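Local coordinates for protein PfVFT1 (Plasmodium falciparum, PDB 5JKQ) that is of uncertain function but has the two-lobed Venus flytrap architecture of solute-binding proteins and so probably binds a small ligand between its lobes, at residues I199-L210 with F222-F233. The protein carries 3 engineered substitutions. Residues are numbered along the deposited sequence; the frame is centred on the assembly and turned at random.
Sequences ISKNEGLKIACL and FLDKVTYDYKSF
Thr227 N donates to Leu205 O, the first bond of a backbone ladder that joins the parallel strands 206-209 and 227-229. Ile207 occupies its middle, its N donating to Thr227 O (2.8 Å) and its O accepting from Asp229 N (2.9 Å), both nearly straight; Cys209 N to Asp229 O closes the ladder with a less straight N-H...O angle (141°).

At the other end Lys225, its chain bent by the turn about CB-CG (chi2 -82°), brings NZ to the last turn of helix 192-201. There NZ donates hydrogen bonds to Ile199 O, in the carbonyl plane and on a lone pair, and to Ser200 O at 2.9 Å, from well above that carbonyl's plane, so one ammonium group ties two carbonyls at the helix C-terminus.

Apolar contacts cover the face carrying Ile207 and Tyr228. Val226 splits its methyls, CG1 meeting Ile199 CG2 and CG2 meeting Ile207 CD1 (3.6 Å), while Ile199 crosses Phe222 at about a right angle and makes an off-centre CH-pi contact through CG1, which lies 4.1 Å from the Phe222 ring centroid. On the other face Ala208 CB abuts Phe233 CZ at 3.4 Å, and His248 meets the Phe233 ring edge-to-face.

Helix 212-222 links the two strands and packs on Ile207 through Leu218, while the Cys209-Cys215 disulfide staples it to the first strand. Together they form a beta-alpha-beta crossover, a unit common in the lobes of Venus flytrap domains, here at the edge of a sheet continued by strand 250-253.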
# COMPACT_ATOMS: atom_id res chain seq x y z
N ILE A 199 27.98 -6.46 3.03
CA ILE A 199 27.42 -6.48 4.38
C ILE A 199 27.85 -7.75 5.11
O ILE A 199 28.01 -7.75 6.33
CB ILE A 199 25.88 -6.38 4.36
CG1 ILE A 199 25.42 -5.08 3.68
CG2 ILE A 199 25.29 -6.45 5.78
CD1 ILE A 199 25.92 -3.81 4.34
N SER A 200 28.04 -8.84 4.37
CA SER A 200 28.43 -10.11 4.98
C SER A 200 29.90 -10.08 5.39
O SER A 200 30.28 -10.72 6.37
CB SER A 200 28.17 -11.27 4.02
OG SER A 200 29.13 -11.32 2.98
N LYS A 201 30.72 -9.34 4.64
CA LYS A 201 32.15 -9.24 4.94
C LYS A 201 32.43 -8.24 6.06
O LYS A 201 33.41 -8.40 6.80
CB LYS A 201 32.93 -8.83 3.69
CG LYS A 201 32.96 -9.86 2.55
CD LYS A 201 33.53 -11.20 2.97
CE LYS A 201 34.98 -11.10 3.41
NZ LYS A 201 35.55 -12.43 3.77
N ASN A 202 31.59 -7.22 6.18
CA ASN A 202 31.85 -6.10 7.09
C ASN A 202 30.81 -5.97 8.20
O ASN A 202 29.67 -6.39 8.06
CB ASN A 202 31.92 -4.80 6.29
CG ASN A 202 33.00 -4.82 5.24
OD1 ASN A 202 32.76 -5.17 4.08
ND2 ASN A 202 34.22 -4.46 5.63
N GLU A 203 31.24 -5.35 9.30
CA GLU A 203 30.42 -5.23 10.50
C GLU A 203 30.35 -3.79 10.97
O GLU A 203 31.20 -2.97 10.63
CB GLU A 203 30.98 -6.12 11.61
CG GLU A 203 32.51 -6.17 11.65
CD GLU A 203 33.05 -7.00 12.80
OE1 GLU A 203 32.31 -7.21 13.79
OE2 GLU A 203 34.21 -7.45 12.71
N GLY A 204 29.32 -3.47 11.76
CA GLY A 204 29.17 -2.15 12.34
C GLY A 204 28.56 -1.12 11.41
O GLY A 204 28.45 0.05 11.76
N LEU A 205 28.16 -1.56 10.22
CA LEU A 205 27.57 -0.66 9.23
C LEU A 205 26.19 -0.18 9.66
O LEU A 205 25.51 -0.84 10.45
CB LEU A 205 27.48 -1.35 7.87
CG LEU A 205 28.81 -1.81 7.27
CD1 LEU A 205 28.57 -2.62 6.02
CD2 LEU A 205 29.71 -0.62 6.97
N LYS A 206 25.79 0.97 9.14
CA LYS A 206 24.50 1.58 9.46
C LYS A 206 23.80 2.02 8.18
O LYS A 206 24.44 2.49 7.25
CB LYS A 206 24.68 2.76 10.42
CG LYS A 206 25.77 2.53 11.47
CD LYS A 206 25.74 3.59 12.57
CE LYS A 206 26.81 3.32 13.62
NZ LYS A 206 26.75 4.28 14.76
N ILE A 207 22.47 1.87 8.15
CA ILE A 207 21.69 2.17 6.96
C ILE A 207 20.75 3.34 7.20
O ILE A 207 20.02 3.38 8.19
CB ILE A 207 20.88 0.93 6.51
CG1 ILE A 207 21.85 -0.15 6.00
CG2 ILE A 207 19.86 1.29 5.42
CD1 ILE A 207 21.19 -1.42 5.50
N ALA A 208 20.79 4.31 6.28
CA ALA A 208 19.91 5.47 6.35
C ALA A 208 18.67 5.26 5.50
O ALA A 208 18.75 4.73 4.39
CB ALA A 208 20.65 6.72 5.90
N CYS A 209 17.51 5.67 6.02
CA CYS A 209 16.24 5.52 5.32
C CYS A 209 15.37 6.75 5.52
O CYS A 209 15.40 7.38 6.57
CB CYS A 209 15.51 4.27 5.81
SG CYS A 209 16.45 2.73 5.66
N LEU A 210 14.58 7.10 4.51
CA LEU A 210 13.72 8.27 4.59
C LEU A 210 12.44 7.94 5.34
O LEU A 210 11.85 8.80 5.99
CB LEU A 210 13.40 8.80 3.19
CG LEU A 210 12.50 10.04 3.12
CD1 LEU A 210 13.07 11.19 3.95
CD2 LEU A 210 12.32 10.47 1.67
N PHE A 222 18.76 -8.26 5.65
CA PHE A 222 20.01 -8.18 6.41
C PHE A 222 19.85 -8.45 7.90
O PHE A 222 20.84 -8.74 8.57
CB PHE A 222 20.64 -6.81 6.19
CG PHE A 222 21.09 -6.58 4.78
CD1 PHE A 222 22.09 -7.36 4.22
CD2 PHE A 222 20.52 -5.59 4.00
CE1 PHE A 222 22.50 -7.16 2.92
CE2 PHE A 222 20.93 -5.38 2.70
CZ PHE A 222 21.92 -6.16 2.16
N LEU A 223 18.63 -8.36 8.42
CA LEU A 223 18.38 -8.67 9.82
C LEU A 223 19.18 -7.74 10.75
O LEU A 223 19.13 -6.52 10.58
CB LEU A 223 18.72 -10.14 10.11
CG LEU A 223 18.14 -11.16 9.12
CD1 LEU A 223 18.74 -12.54 9.38
CD2 LEU A 223 16.63 -11.19 9.20
N ASP A 224 19.91 -8.31 11.71
CA ASP A 224 20.63 -7.50 12.69
C ASP A 224 22.10 -7.29 12.31
O ASP A 224 22.89 -6.82 13.13
CB ASP A 224 20.55 -8.16 14.07
CG ASP A 224 21.32 -9.47 14.14
OD1 ASP A 224 21.45 -10.15 13.10
OD2 ASP A 224 21.80 -9.82 15.24
N LYS A 225 22.45 -7.62 11.07
CA LYS A 225 23.81 -7.39 10.58
C LYS A 225 24.16 -5.91 10.51
O LYS A 225 25.33 -5.54 10.44
CB LYS A 225 23.99 -8.01 9.19
CG LYS A 225 24.77 -9.31 9.18
CD LYS A 225 26.27 -9.06 9.21
CE LYS A 225 27.06 -10.29 8.80
NZ LYS A 225 28.48 -9.97 8.48
N VAL A 226 23.13 -5.06 10.53
CA VAL A 226 23.32 -3.62 10.47
C VAL A 226 22.31 -2.91 11.37
O VAL A 226 21.34 -3.53 11.83
CB VAL A 226 23.17 -3.09 9.03
CG1 VAL A 226 24.19 -3.73 8.11
CG2 VAL A 226 21.77 -3.34 8.51
N THR A 227 22.54 -1.63 11.62
CA THR A 227 21.60 -0.79 12.35
C THR A 227 20.79 0.05 11.37
O THR A 227 21.30 0.48 10.34
CB THR A 227 22.31 0.12 13.36
OG1 THR A 227 23.33 0.88 12.69
CG2 THR A 227 22.95 -0.70 14.46
N TYR A 228 19.52 0.28 11.70
CA TYR A 228 18.60 0.98 10.81
C TYR A 228 18.18 2.32 11.39
O TYR A 228 17.61 2.38 12.49
CB TYR A 228 17.37 0.11 10.55
CG TYR A 228 17.71 -1.26 10.01
CD1 TYR A 228 17.84 -1.48 8.65
CD2 TYR A 228 17.93 -2.33 10.87
CE1 TYR A 228 18.17 -2.73 8.15
CE2 TYR A 228 18.25 -3.58 10.38
CZ TYR A 228 18.37 -3.78 9.02
OH TYR A 228 18.70 -5.02 8.53
N ASP A 229 18.45 3.38 10.65
CA ASP A 229 18.09 4.74 11.06
C ASP A 229 17.18 5.38 10.01
O ASP A 229 17.60 5.61 8.88
CB ASP A 229 19.35 5.58 11.26
CG ASP A 229 19.04 6.96 11.82
OD1 ASP A 229 17.96 7.14 12.42
OD2 ASP A 229 19.89 7.86 11.67
N TYR A 230 15.95 5.67 10.41
CA TYR A 230 14.99 6.34 9.54
C TYR A 230 14.41 7.60 10.18
O TYR A 230 13.82 8.44 9.49
CB TYR A 230 13.86 5.38 9.17
CG TYR A 230 13.06 4.88 10.34
CD1 TYR A 230 11.95 5.58 10.81
CD2 TYR A 230 13.41 3.71 10.99
CE1 TYR A 230 11.22 5.13 11.88
CE2 TYR A 230 12.68 3.25 12.07
CZ TYR A 230 11.59 3.96 12.51
OH TYR A 230 10.86 3.50 13.59
N LYS A 231 14.57 7.73 11.49
CA LYS A 231 14.03 8.86 12.22
C LYS A 231 14.82 10.14 11.97
O LYS A 231 14.28 11.24 12.06
CB LYS A 231 14.00 8.55 13.72
CG LYS A 231 12.94 7.52 14.11
CD LYS A 231 13.14 7.01 15.52
CE LYS A 231 12.09 5.97 15.88
NZ LYS A 231 12.20 5.51 17.29
N SER A 232 16.10 10.00 11.63
CA SER A 232 16.99 11.15 11.50
C SER A 232 16.87 11.89 10.17
O SER A 232 17.52 12.92 9.98
CB SER A 232 18.44 10.70 11.70
OG SER A 232 18.64 10.16 12.99
N PHE A 233 16.04 11.38 9.26
CA PHE A 233 15.96 11.92 7.90
C PHE A 233 14.54 12.29 7.51
O PHE A 233 13.63 11.46 7.58
CB PHE A 233 16.54 10.91 6.91
CG PHE A 233 17.86 10.35 7.34
CD1 PHE A 233 19.03 11.05 7.11
CD2 PHE A 233 17.94 9.12 7.98
CE1 PHE A 233 20.25 10.54 7.51
CE2 PHE A 233 19.16 8.61 8.38
CZ PHE A 233 20.32 9.32 8.14